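Local coordinates for protein NtrC family transcriptional regulator (Clostridium acetobutylicum ATCC 824, PDB 2Q5C) that probably acts as a sigma-54-dependent transcription activator that binds DNA and ATP, with this chain as its N-terminal PrpR-type sensory domain, at residues A[18-23]-A[175-180]; A[30-35]-A[46-51]; A[54-59]-A[171-176]; A[72-77]-A[181-186]. All blocks are in the same frame, centred on the assembly; numbering follows the deposited sequence. Where two conformers were deposited one is given.

Contact 1 (A[18-23]-A[175-180])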
loop_
_atom_site.group_PDB
_atom_site.type_symbol
_atom_site.label_atom_id
_atom_site.label_comp_id
_atom_site.label_asym_id
_atom_site.label_seq_id
_atom_site.Cartn_x
_atom_site.Cartn_y
_atom_site.Cartn_z
ATOM N N ASN A 18 -12.224 -5.548 4.209
ATOM C CA ASN A 18 -13.237 -6.263 4.981
ATOM C C ASN A 18 -13.076 -6.121 6.496
ATOM O O ASN A 18 -14.049 -6.204 7.248
ATOM C CB ASN A 18 -13.279 -7.741 4.596
ATOM C CG ASN A 18 -13.658 -7.960 3.150
ATOM O OD1 ASN A 18 -13.058 -8.794 2.464
ATOM N ND2 ASN A 18 -14.664 -7.227 2.677
ATOM N N LEU A 19 -11.849 -5.908 6.957
ATOM C CA LEU A 19 -11.611 -5.691 8.372
ATOM C C LEU A 19 -12.104 -4.299 8.853
ATOM O O LEU A 19 -12.579 -4.135 9.975
ATOM C CB LEU A 19 -10.114 -5.840 8.659
ATOM C CG LEU A 19 -9.633 -5.528 10.076
ATOM C CD1 LEU A 19 -10.305 -6.467 11.118
ATOM C CD2 LEU A 19 -8.122 -5.676 10.130
ATOM N N PHE A 20 -11.956 -3.300 7.982
ATOM C CA PHE A 20 -12.154 -1.921 8.410
ATOM C C PHE A 20 -13.542 -1.663 9.045
ATOM O O PHE A 20 -13.623 -1.032 10.096
ATOM C CB PHE A 20 -11.853 -1.015 7.210
ATOM C CG PHE A 20 -11.860 0.476 7.495
ATOM C CD1 PHE A 20 -10.867 1.042 8.284
ATOM C CD2 PHE A 20 -12.802 1.324 6.906
ATOM C CE1 PHE A 20 -10.850 2.425 8.523
ATOM C CE2 PHE A 20 -12.769 2.716 7.140
ATOM C CZ PHE A 20 -11.792 3.235 7.932
ATOM N N PRO A 21 -14.645 -2.135 8.425
ATOM C CA PRO A 21 -15.935 -1.905 9.085
ATOM C C PRO A 21 -16.087 -2.585 10.440
ATOM O O PRO A 21 -16.879 -2.126 11.265
ATOM C CB PRO A 21 -16.972 -2.483 8.103
ATOM C CG PRO A 21 -16.262 -2.739 6.866
ATOM C CD PRO A 21 -14.795 -2.752 7.095
ATOM N N LYS A 22 -15.353 -3.677 10.660
ATOM C CA LYS A 22 -15.380 -4.338 11.966
ATOM C C LYS A 22 -14.704 -3.480 12.996
ATOM O O LYS A 22 -15.202 -3.334 14.126
ATOM C CB LYS A 22 -14.732 -5.721 11.916
ATOM C CG LYS A 22 -15.385 -6.632 10.904
ATOM C CD LYS A 22 -14.584 -7.918 10.762
ATOM C CE LYS A 22 -15.074 -8.730 9.576
ATOM N NZ LYS A 22 -14.299 -9.987 9.448
ATOM N N LEU A 23 -13.591 -2.861 12.604
ATOM C CA LEU A 23 -12.905 -1.958 13.522
ATOM C C LEU A 23 -13.712 -0.699 13.775
ATOM O O LEU A 23 -13.670 -0.133 14.869
ATOM C CB LEU A 23 -11.499 -1.631 13.035
ATOM C CG LEU A 23 -10.566 -2.828 12.807
ATOM C CD1 LEU A 23 -9.212 -2.391 12.291
ATOM C CD2 LEU A 23 -10.398 -3.616 14.105
ATOM N N ARG A 175 -3.361 0.896 14.146
ATOM C CA ARG A 175 -2.515 2.068 14.421
ATOM C C ARG A 175 -2.924 3.253 13.576
ATOM O O ARG A 175 -2.927 4.399 14.049
ATOM C CB ARG A 175 -1.031 1.754 14.198
ATOM C CG ARG A 175 -0.453 0.732 15.178
ATOM C CD ARG A 175 1.066 0.700 15.073
ATOM N NE ARG A 175 1.550 -0.029 13.898
ATOM C CZ ARG A 175 2.025 -1.275 13.927
ATOM N NH1 ARG A 175 2.082 -1.942 15.081
ATOM N NH2 ARG A 175 2.451 -1.853 12.805
ATOM N N ALA A 176 -3.259 3.010 12.307
ATOM C CA ALA A 176 -3.672 4.109 11.429
ATOM C C ALA A 176 -4.992 4.718 11.885
ATOM O O ALA A 176 -5.190 5.938 11.811
ATOM C CB ALA A 176 -3.752 3.629 9.966
ATOM N N ILE A 177 -5.904 3.880 12.364
ATOM C CA ILE A 177 -7.177 4.381 12.882
ATOM C C ILE A 177 -6.940 5.244 14.102
ATOM O O ILE A 177 -7.521 6.329 14.190
ATOM C CB ILE A 177 -8.162 3.229 13.173
ATOM C CG1 ILE A 177 -8.637 2.628 11.846
ATOM C CG2 ILE A 177 -9.353 3.703 14.020
ATOM C CD1 ILE A 177 -9.360 1.298 12.009
ATOM N N GLU A 178 -6.089 4.772 15.013
ATOM C CA GLU A 178 -5.736 5.579 16.190
ATOM C C GLU A 178 -5.179 6.929 15.767
ATOM O O GLU A 178 -5.576 7.969 16.310
ATOM C CB GLU A 178 -4.752 4.830 17.097
ATOM C CG GLU A 178 -4.626 5.467 18.518
ATOM C CD GLU A 178 -3.434 4.957 19.341
ATOM O OE1 GLU A 178 -2.670 4.058 18.884
ATOM O OE2 GLU A 178 -3.247 5.491 20.472
ATOM N N GLU A 179 -4.270 6.942 14.798
ATOM C CA GLU A 179 -3.686 8.190 14.329
ATOM C C GLU A 179 -4.761 9.105 13.748
ATOM O O GLU A 179 -4.802 10.308 14.031
ATOM C CB GLU A 179 -2.612 7.901 13.292
ATOM C CG GLU A 179 -1.879 9.113 12.814
ATOM C CD GLU A 179 -0.825 8.763 11.791
ATOM O OE1 GLU A 179 -0.403 7.576 11.722
ATOM O OE2 GLU A 179 -0.433 9.674 11.041
ATOM N N ALA A 180 -5.672 8.547 12.961
ATOM C CA ALA A 180 -6.727 9.334 12.341
ATOM C C ALA A 180 -7.612 9.933 13.400
ATOM O O ALA A 180 -7.958 11.124 13.307
ATOM C CB ALA A 180 -7.587 8.402 11.392
#
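In the helical layer on one face of the N-terminal parallel sheet, I177 of helix 170-187 reaches across to F20 and L23 of helix 14-27. Its outermost methyl does most of the touching. I177 CD1 lies 3.7 Å from L23 CD1 and 3.8 Å from L23 CB, so that it rests against both the root and one branch of the leucine. I177 CD1 is also 4.0 Å from F20 CE1, and F20 CD1 is equally near. I177 CG1 comes within 4.0 Å of F20 CE1 as well, so F20 CE1 meets two consecutive carbons of the isoleucine. The methyl approaches the ring at a slant. F20 gets there by its first torsion (-174°), which sets the ring opposite the backbone nitrogen and carries its far end closer to I177 than the CB direction alone would. All three side chains that meet here are buried, and across the two segments they are joined by apolar packing without a hydrogen bond.

The two helices come from very different places in the chain. Helix 14-27 belongs to the Rossmann-like beta-alpha-beta unit that links strands 6-11 and 30-35. Helix 170-187 follows strand 162-165 of the second sheet and returns to the first lobe. F20 also packs down on I7 and L9 of strand 6-11 and on P31 and T33 of strand 30-35, and its ring meets that of F29. L23 has a further apolar neighbour in L173, one turn earlier on helix 170-187.

Contact 2 (A[30-35]-A[46-51]). With SO4 (sulfate ion), chain F; SO4 (sulfate ion), chain D.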
loop_
_atom_site.group_PDB
_atom_site.type_symbol
_atom_site.label_atom_id
_atom_site.label_comp_id
_atom_site.label_asym_id
_atom_site.label_seq_id
_atom_site.Cartn_x
_atom_site.Cartn_y
_atom_site.Cartn_z
ATOM N N ILE A 30 -18.189 5.832 11.402
ATOM C CA ILE A 30 -18.841 5.329 10.205
ATOM C C ILE A 30 -17.744 5.024 9.209
ATOM O O ILE A 30 -16.993 5.923 8.849
ATOM C CB ILE A 30 -19.819 6.379 9.605
ATOM C CG1 ILE A 30 -20.879 6.787 10.643
ATOM C CG2 ILE A 30 -20.440 5.836 8.328
ATOM C CD1 ILE A 30 -21.591 8.070 10.298
ATOM N N PRO A 31 -17.655 3.778 8.721
ATOM C CA PRO A 31 -16.649 3.445 7.720
ATOM C C PRO A 31 -17.122 3.702 6.310
ATOM O O PRO A 31 -18.293 3.465 5.967
ATOM C CB PRO A 31 -16.480 1.940 7.900
ATOM C CG PRO A 31 -17.881 1.459 8.305
ATOM C CD PRO A 31 -18.482 2.596 9.087
ATOM N N ILE A 32 -16.194 4.134 5.471
ATOM C CA ILE A 32 -16.382 4.207 4.034
ATOM C C ILE A 32 -15.219 3.424 3.462
ATOM O O ILE A 32 -14.085 3.631 3.896
ATOM C CB ILE A 32 -16.362 5.669 3.511
ATOM C CG1 ILE A 32 -17.556 6.459 4.080
ATOM C CG2 ILE A 32 -16.431 5.677 1.994
ATOM C CD1 ILE A 32 -17.329 7.129 5.449
ATOM N N THR A 33 -15.456 2.501 2.549
ATOM C CA THR A 33 -14.360 1.788 1.873
ATOM C C THR A 33 -14.470 1.982 0.375
ATOM O O THR A 33 -15.585 1.992 -0.174
ATOM C CB THR A 33 -14.329 0.290 2.199
ATOM O OG1 THR A 33 -15.581 -0.288 1.821
ATOM C CG2 THR A 33 -14.090 0.046 3.679
ATOM N N LYS A 34 -13.329 2.175 -0.280
ATOM C CA LYS A 34 -13.286 2.336 -1.733
ATOM C C LYS A 34 -12.073 1.596 -2.248
ATOM O O LYS A 34 -10.992 1.626 -1.646
ATOM C CB LYS A 34 -13.187 3.817 -2.151
ATOM C CG LYS A 34 -14.334 4.696 -1.624
ATOM C CD LYS A 34 -15.665 4.429 -2.369
ATOM C CE LYS A 34 -16.778 5.315 -1.823
ATOM N NZ LYS A 34 -18.165 4.898 -2.267
ATOM N N THR A 35 -12.238 0.924 -3.383
ATOM C CA THR A 35 -11.181 0.120 -3.943
ATOM C C THR A 35 -10.500 0.911 -5.038
ATOM O O THR A 35 -11.084 1.122 -6.123
ATOM C CB THR A 35 -11.767 -1.208 -4.501
ATOM O OG1 THR A 35 -12.403 -1.905 -3.424
ATOM C CG2 THR A 35 -10.671 -2.090 -5.104
ATOM N N PHE A 46 -10.634 13.107 -3.323
ATOM C CA PHE A 46 -11.013 14.494 -3.541
ATOM C C PHE A 46 -12.537 14.616 -3.503
ATOM O O PHE A 46 -13.083 15.546 -2.899
ATOM C CB PHE A 46 -10.451 14.982 -4.880
ATOM C CG PHE A 46 -10.648 16.442 -5.100
ATOM C CD1 PHE A 46 -9.657 17.334 -4.716
ATOM C CD2 PHE A 46 -11.850 16.920 -5.625
ATOM C CE1 PHE A 46 -9.853 18.736 -4.898
ATOM C CE2 PHE A 46 -12.061 18.298 -5.803
ATOM C CZ PHE A 46 -11.064 19.192 -5.423
ATOM N N GLY A 47 -13.219 13.650 -4.103
ATOM C CA GLY A 47 -14.701 13.669 -4.162
ATOM C C GLY A 47 -15.333 13.455 -2.797
ATOM O O GLY A 47 -16.448 13.900 -2.556
ATOM N N LEU A 48 -14.626 12.762 -1.905
ATOM C CA LEU A 48 -15.128 12.445 -0.561
ATOM C C LEU A 48 -14.778 13.458 0.510
ATOM O O LEU A 48 -15.304 13.409 1.631
ATOM C CB LEU A 48 -14.523 11.117 -0.100
ATOM C CG LEU A 48 -15.145 9.847 -0.660
ATOM C CD1 LEU A 48 -14.257 8.681 -0.299
ATOM C CD2 LEU A 48 -16.528 9.660 -0.061
ATOM N N GLN A 49 -13.886 14.384 0.211
ATOM C CA GLN A 49 -13.258 15.094 1.304
ATOM C C GLN A 49 -14.198 15.997 2.077
ATOM O O GLN A 49 -13.965 16.224 3.266
ATOM C CB GLN A 49 -11.987 15.814 0.876
ATOM C CG GLN A 49 -12.192 16.978 -0.015
ATOM C CD GLN A 49 -10.901 17.737 -0.210
ATOM O OE1 GLN A 49 -10.137 17.952 0.730
ATOM N NE2 GLN A 49 -10.655 18.137 -1.425
ATOM N N ASP A 50 -15.259 16.481 1.441
ATOM C CA ASP A 50 -16.189 17.337 2.179
ATOM C C ASP A 50 -17.226 16.497 2.925
ATOM O O ASP A 50 -18.057 17.040 3.662
ATOM C CB ASP A 50 -16.864 18.357 1.244
ATOM C CG ASP A 50 -15.894 19.401 0.705
ATOM O OD1 ASP A 50 -14.879 19.726 1.372
ATOM O OD2 ASP A 50 -16.170 19.922 -0.401
ATOM N N GLU A 51 -17.155 15.177 2.757
ATOM C CA GLU A 51 -18.125 14.246 3.369
ATOM C C GLU A 51 -17.566 13.328 4.454
ATOM O O GLU A 51 -18.313 12.551 5.051
ATOM C CB GLU A 51 -18.769 13.350 2.311
ATOM C CG GLU A 51 -19.417 14.080 1.146
ATOM C CD GLU A 51 -19.896 13.139 0.051
ATOM O OE1 GLU A 51 -19.727 11.897 0.151
ATOM O OE2 GLU A 51 -20.455 13.657 -0.941
HETATM S S SO4 F . -15.742 0.185 -4.353
HETATM O O1 SO4 F . -14.808 1.260 -4.694
HETATM O O2 SO4 F . -16.009 -0.620 -5.546
HETATM O O3 SO4 F . -15.171 -0.695 -3.338
HETATM O O4 SO4 F . -16.990 0.782 -3.869
HETATM S S SO4 D . -20.009 8.233 -2.482
HETATM O O1 SO4 D . -19.087 8.071 -3.610
HETATM O O2 SO4 D . -21.367 8.081 -3.006
HETATM O O3 SO4 D . -19.726 7.229 -1.480
HETATM O O4 SO4 D . -19.841 9.567 -1.891
#
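L48, near the end of helix 38-48, touches I32 and K34 of strand 30-35 within a beta-alpha-beta crossover, the helix leading on from this edge strand to strand 54-58. The more closely packed part is apolar. One branch of the leucine serves both strand residues: L48 CD1 is 4.2 Å from K34 CG and 4.4 Å from I32 CG2. I32 and K34, two apart on the strand, send their CB atoms toward the same side of the sheet, and L48 and I32 also rest on A8 of the adjoining strand 6-11. Even this part is a light touch, with no polar bond between the two segments.

Outward, the character changes. The lysine chain is bent at its second torsion (-73°) and then runs straight, which takes its amine past the leucine to the sulfate ion of chain D, probably acquired from the crystallisation liquor. K34 NZ donates a hydrogen bond of 2.9 Å to O3 of this sulfate. The same ion lies by the other branch of the leucine, with its O4 at 3.8 Å from L48 CD2. It also has E51 OE1 at 3.1 Å from O4; the nearness of two groups that are normally both anionic may be eased by the lysine ammonium. Q49 OE1 accepts a hydrogen bond from S70 N. A second sulfate, that of chain F and probably of the same origin, sits at the other end of K34, close to its CA, where T35 N donates to O1 of that ion over 2.9 Å with an almost straight N-H...O angle of 174°.

Contact 3 (A[54-59]-A[171-176]). With SO4 (sulfate ion), chain G.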
loop_
_atom_site.group_PDB
_atom_site.type_symbol
_atom_site.label_atom_id
_atom_site.label_comp_id
_atom_site.label_asym_id
_atom_site.label_seq_id
_atom_site.Cartn_x
_atom_site.Cartn_y
_atom_site.Cartn_z
ATOM N N ALA A 54 -11.604 12.054 7.785
ATOM C CA ALA A 54 -10.227 11.665 7.501
ATOM C C ALA A 54 -10.227 10.552 6.468
ATOM O O ALA A 54 -11.223 9.866 6.305
ATOM C CB ALA A 54 -9.539 11.165 8.772
ATOM N N ILE A 55 -9.081 10.373 5.808
ATOM C CA ILE A 55 -8.846 9.309 4.831
ATOM C C ILE A 55 -7.628 8.527 5.285
ATOM O O ILE A 55 -6.643 9.123 5.755
ATOM C CB ILE A 55 -8.656 9.857 3.453
ATOM C CG1 ILE A 55 -9.982 10.536 3.027
ATOM C CG2 ILE A 55 -8.335 8.726 2.436
ATOM C CD1 ILE A 55 -9.853 11.457 1.858
ATOM N N ILE A 56 -7.702 7.191 5.196
ATOM C CA ILE A 56 -6.586 6.268 5.443
ATOM C C ILE A 56 -6.270 5.552 4.143
ATOM O O ILE A 56 -7.174 5.115 3.402
ATOM C CB ILE A 56 -6.935 5.242 6.562
ATOM C CG1 ILE A 56 -7.213 5.923 7.908
ATOM C CG2 ILE A 56 -5.821 4.204 6.651
ATOM C CD1 ILE A 56 -7.755 5.010 8.970
ATOM N N SER A 57 -4.981 5.401 3.850
ATOM C CA SER A 57 -4.531 4.692 2.642
ATOM C C SER A 57 -3.129 4.209 2.913
ATOM O O SER A 57 -2.632 4.402 4.009
ATOM C CB SER A 57 -4.676 5.537 1.384
ATOM O OG SER A 57 -3.807 6.657 1.464
ATOM N N ARG A 58 -2.491 3.564 1.933
ATOM C CA ARG A 58 -1.193 2.989 2.185
ATOM C C ARG A 58 -0.218 3.408 1.113
ATOM O O ARG A 58 -0.578 3.607 -0.046
ATOM C CB ARG A 58 -1.365 1.473 2.195
ATOM C CG ARG A 58 -0.155 0.721 2.661
ATOM C CD ARG A 58 -0.588 -0.605 3.268
ATOM N NE ARG A 58 -0.906 -1.603 2.258
ATOM C CZ ARG A 58 -0.097 -2.619 1.926
ATOM N NH1 ARG A 58 -0.473 -3.471 0.992
ATOM N NH2 ARG A 58 1.083 -2.780 2.530
ATOM N N GLY A 59 1.054 3.512 1.515
ATOM C CA GLY A 59 2.137 3.616 0.552
ATOM C C GLY A 59 2.008 4.742 -0.458
ATOM O O GLY A 59 1.654 5.880 -0.091
ATOM N N GLU A 171 -2.667 -5.017 12.862
ATOM C CA GLU A 171 -2.060 -4.075 13.776
ATOM C C GLU A 171 -1.774 -2.747 13.077
ATOM O O GLU A 171 -2.008 -1.674 13.642
ATOM C CB GLU A 171 -0.815 -4.683 14.416
ATOM C CG GLU A 171 -0.170 -3.808 15.470
ATOM C CD GLU A 171 -1.041 -3.531 16.708
ATOM O OE1 GLU A 171 -2.018 -4.278 16.994
ATOM O OE2 GLU A 171 -0.709 -2.542 17.412
ATOM N N SER A 172 -1.289 -2.805 11.840
ATOM C CA SER A 172 -1.011 -1.597 11.061
ATOM C C SER A 172 -2.297 -0.766 10.850
ATOM O O SER A 172 -2.304 0.482 10.943
ATOM C CB SER A 172 -0.397 -1.989 9.706
ATOM O OG SER A 172 0.935 -2.477 9.879
ATOM N N LEU A 173 -3.403 -1.443 10.575
ATOM C CA LEU A 173 -4.655 -0.731 10.353
ATOM C C LEU A 173 -5.188 -0.147 11.656
ATOM O O LEU A 173 -5.650 0.994 11.652
ATOM C CB LEU A 173 -5.688 -1.651 9.693
ATOM C CG LEU A 173 -7.031 -0.990 9.350
ATOM C CD1 LEU A 173 -6.836 0.261 8.467
ATOM C CD2 LEU A 173 -7.936 -1.999 8.647
ATOM N N ARG A 174 -5.084 -0.882 12.766
ATOM C CA ARG A 174 -5.469 -0.301 14.078
ATOM C C ARG A 174 -4.670 0.934 14.412
ATOM O O ARG A 174 -5.242 1.934 14.904
ATOM C CB ARG A 174 -5.319 -1.342 15.186
ATOM C CG ARG A 174 -6.359 -2.449 15.117
ATOM C CD ARG A 174 -6.142 -3.432 16.277
ATOM N NE ARG A 174 -7.210 -4.414 16.295
ATOM C CZ ARG A 174 -8.367 -4.235 16.932
ATOM N NH1 ARG A 174 -8.598 -3.108 17.610
ATOM N NH2 ARG A 174 -9.285 -5.182 16.882
ATOM N N ARG A 175 -3.361 0.896 14.146
ATOM C CA ARG A 175 -2.515 2.068 14.421
ATOM C C ARG A 175 -2.924 3.253 13.576
ATOM O O ARG A 175 -2.927 4.399 14.049
ATOM C CB ARG A 175 -1.031 1.754 14.198
ATOM C CG ARG A 175 -0.453 0.732 15.178
ATOM C CD ARG A 175 1.066 0.700 15.073
ATOM N NE ARG A 175 1.550 -0.029 13.898
ATOM C CZ ARG A 175 2.025 -1.275 13.927
ATOM N NH1 ARG A 175 2.082 -1.942 15.081
ATOM N NH2 ARG A 175 2.451 -1.853 12.805
ATOM N N ALA A 176 -3.259 3.010 12.307
ATOM C CA ALA A 176 -3.672 4.109 11.429
ATOM C C ALA A 176 -4.992 4.718 11.885
ATOM O O ALA A 176 -5.190 5.938 11.811
ATOM C CB ALA A 176 -3.752 3.629 9.966
HETATM S S SO4 G . -6.187 -0.899 19.318
HETATM O O1 SO4 G . -4.797 -0.589 18.985
HETATM O O2 SO4 G . -7.056 -0.730 18.154
HETATM O O3 SO4 G . -6.239 -2.282 19.789
HETATM O O4 SO4 G . -6.659 0.004 20.370
#
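I56 points its side chain from strand 54-58 at the flank of helix 170-187 and meets A176 with both of its branches. The short branch, set opposite the backbone nitrogen, brings I56 CG2 to 3.9 Å from A176 CB, methyl against methyl. The longer branch lies opposite the carbonyl carbon (first torsion -62°) and passes beside the helix backbone, with I56 CD1 at 3.9 Å from A176 O and 4.0 Å from A176 C. The small alanine thus allows the strand and helix backbones to come near, and the CA atoms of I56 and A176 are 7.0 Å apart. L173, one turn earlier, starts off across the line of approach, but its end bends nearer and leaves L173 CD1 4.5 Å from I56 CG2, a looser touch.

This is strand-helix packing in the alpha-beta-alpha sandwich of the first Rossmann-like lobe. I56 faces the layer holding helices 14-27 and 170-187, whereas its neighbour S57 turns to helix 59-66 on the other face of the sheet. L173 also rests on L16 and L19 of helix 14-27.

On the outer side of the helix R174 extends away from the strand. Its NH1 donates a hydrogen bond of 2.9 Å (158°) to O2 of a sulfate, probably from the crystallisation liquor, which lies at the edge of the guanidinium and in its plane. E26 and E170 form salt bridges with the same group, through NH1 and NE, and K27 NZ also forms a hydrogen bond with the sulfate. R175 and E171, a turn apart, make a long, weak ion pair, with 3.7 Å between R175 NH1 and E171 OE2.

Contact 4 (A[72-77]-A[181-186])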
loop_
_atom_site.group_PDB
_atom_site.type_symbol
_atom_site.label_atom_id
_atom_site.label_comp_id
_atom_site.label_asym_id
_atom_site.label_seq_id
_atom_site.Cartn_x
_atom_site.Cartn_y
_atom_site.Cartn_z
ATOM N N PRO A 72 -7.411 15.553 6.912
ATOM C CA PRO A 72 -6.393 14.587 7.364
ATOM C C PRO A 72 -6.291 13.332 6.484
ATOM O O PRO A 72 -7.317 12.710 6.168
ATOM C CB PRO A 72 -6.861 14.220 8.756
ATOM C CG PRO A 72 -7.577 15.480 9.240
ATOM C CD PRO A 72 -8.313 15.952 8.014
ATOM N N SER A 73 -5.066 13.035 6.060
ATOM C CA SER A 73 -4.716 11.887 5.217
ATOM C C SER A 73 -3.692 11.102 6.021
ATOM O O SER A 73 -2.596 11.598 6.310
ATOM C CB SER A 73 -4.092 12.328 3.880
ATOM O OG SER A 73 -3.617 11.192 3.116
ATOM N N ILE A 74 -4.032 9.872 6.386
ATOM C CA ILE A 74 -3.168 9.024 7.222
ATOM C C ILE A 74 -2.631 7.910 6.348
ATOM O O ILE A 74 -3.376 7.319 5.555
ATOM C CB ILE A 74 -3.944 8.449 8.427
ATOM C CG1 ILE A 74 -4.323 9.555 9.416
ATOM C CG2 ILE A 74 -3.166 7.354 9.134
ATOM C CD1 ILE A 74 -5.538 10.402 8.965
ATOM N N SER A 75 -1.338 7.642 6.480
ATOM C CA SER A 75 -0.680 6.608 5.722
ATOM C C SER A 75 -0.443 5.378 6.585
ATOM O O SER A 75 0.144 5.490 7.651
ATOM C CB SER A 75 0.667 7.120 5.234
ATOM O OG SER A 75 1.167 6.167 4.339
ATOM N N ILE A 76 -0.919 4.217 6.131
ATOM C CA ILE A 76 -0.492 2.927 6.715
ATOM C C ILE A 76 0.917 2.669 6.167
ATOM O O ILE A 76 1.125 2.685 4.954
ATOM C CB ILE A 76 -1.419 1.757 6.296
ATOM C CG1 ILE A 76 -2.876 2.001 6.729
ATOM C CG2 ILE A 76 -0.871 0.440 6.867
ATOM C CD1 ILE A 76 -3.892 1.138 5.916
ATOM N N LYS A 77 1.888 2.508 7.070
ATOM C CA LYS A 77 3.260 2.278 6.600
ATOM C C LYS A 77 3.430 0.821 6.193
ATOM O O LYS A 77 2.944 -0.054 6.908
ATOM C CB LYS A 77 4.275 2.646 7.678
ATOM C CG LYS A 77 4.104 4.049 8.271
ATOM C CD LYS A 77 4.195 5.147 7.213
ATOM C CE LYS A 77 3.856 6.517 7.821
ATOM N NZ LYS A 77 3.997 7.634 6.834
ATOM N N LEU A 181 -8.013 9.126 14.374
ATOM C CA LEU A 181 -8.918 9.633 15.418
ATOM C C LEU A 181 -8.257 10.762 16.182
ATOM O O LEU A 181 -8.926 11.757 16.516
ATOM C CB LEU A 181 -9.379 8.527 16.346
ATOM C CG LEU A 181 -10.339 7.514 15.710
ATOM C CD1 LEU A 181 -10.457 6.291 16.593
ATOM C CD2 LEU A 181 -11.721 8.103 15.444
ATOM N N ASN A 182 -6.946 10.647 16.422
ATOM C CA ASN A 182 -6.226 11.718 17.126
ATOM C C ASN A 182 -6.170 12.995 16.304
ATOM O O ASN A 182 -6.367 14.105 16.838
ATOM C CB ASN A 182 -4.810 11.261 17.491
ATOM C CG ASN A 182 -4.796 10.214 18.584
ATOM O OD1 ASN A 182 -5.793 9.999 19.273
ATOM N ND2 ASN A 182 -3.646 9.553 18.758
ATOM N N LEU A 183 -5.929 12.866 15.009
ATOM C CA LEU A 183 -5.833 14.005 14.110
ATOM C C LEU A 183 -7.168 14.715 13.989
ATOM O O LEU A 183 -7.217 15.959 13.941
ATOM C CB LEU A 183 -5.383 13.562 12.716
ATOM C CG LEU A 183 -4.040 13.940 12.099
ATOM C CD1 LEU A 183 -2.945 14.234 13.147
ATOM C CD2 LEU A 183 -3.585 12.877 11.090
ATOM N N ILE A 184 -8.250 13.938 13.930
ATOM C CA ILE A 184 -9.589 14.520 13.836
ATOM C C ILE A 184 -9.873 15.350 15.082
ATOM O O ILE A 184 -10.347 16.490 14.976
ATOM C CB ILE A 184 -10.674 13.445 13.611
ATOM C CG1 ILE A 184 -10.500 12.803 12.238
ATOM C CG2 ILE A 184 -12.094 14.056 13.708
ATOM C CD1 ILE A 184 -11.195 11.408 12.118
ATOM N N GLU A 185 -9.561 14.790 16.246
ATOM C CA GLU A 185 -9.777 15.482 17.516
ATOM C C GLU A 185 -9.001 16.796 17.569
ATOM O O GLU A 185 -9.536 17.814 18.032
ATOM C CB GLU A 185 -9.409 14.584 18.702
ATOM C CG GLU A 185 -9.448 15.294 20.066
ATOM C CD GLU A 185 -9.387 14.327 21.240
ATOM O OE1 GLU A 185 -8.455 14.449 22.070
ATOM O OE2 GLU A 185 -10.271 13.440 21.338
ATOM N N VAL A 186 -7.760 16.776 17.094
ATOM C CA VAL A 186 -6.911 17.965 17.089
ATOM C C VAL A 186 -7.486 19.026 16.154
ATOM O O VAL A 186 -7.597 20.198 16.533
ATOM C CB VAL A 186 -5.444 17.622 16.713
ATOM C CG1 VAL A 186 -4.660 18.878 16.313
ATOM C CG2 VAL A 186 -4.757 16.915 17.874
#
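L183 holds torsions far from the staggered positions, with chi1 at -113° and chi2 at 26°, and in this shape its CD2 methyl is directed at I74 and P72. I74, for its part, has CG1 opposite the carbonyl carbon, and its second torsion of 78° folds CD1 round so that both carbons of the longer branch face the leucine. L183 CD2 is 3.8 Å from I74 CG1 and also 3.8 Å from I74 CD1. The two side chains reach toward each other tip to tip, from strand 73-76 on one side and helix 170-187 on the other. P72 adds its CB, just before the strand begins, 4.2 Å from L183 CD2. A single methyl is therefore shared by two residues of the first segment.

Strand 73-76 is the outermost of the sheet at this end, beside strand 54-58, and the last turns of helix 170-187 lie over it. I74 points to this helix, where A180 is another neighbour, while S73 faces away to I65 and K66 of helix 59-66 on the other face of the sheet. P72 also touches A54 and R187, and I184, next to L183, rests on A54 and L5. Burial is graded: I74 is enclosed, P72 partly so, and L183 lies at the exposed margin.

With methyl and methylene groups alone meeting across the segments, cohesion comes from dispersion and the exclusion of water, and no directional bond between the segments fixes the L183 side chain beyond close packing.

From the N terminus, helix 14-27 opens the widest loop, which contact 1 closes on helix 170-187 after the chain has passed through the second lobe. Contact 2 (30-35 with 46-51) is a short closure lying wholly within that span, and it is complete before contacts 3 and 4 open. Contact 3 runs from strand 54-58 to an overlapping segment of helix 170-187, sharing R175 and A176 with contact 1. Contact 4 starts at 72-77 and ends furthest along, so it crosses both contacts 1 and 3. Contacts 1, 3 and 4 together lay the C-terminal helix against helix 14-27 and strands 54-58 and 73-76, whereas contact 2 fastens helix 38-48 to the opposite face of the sheet.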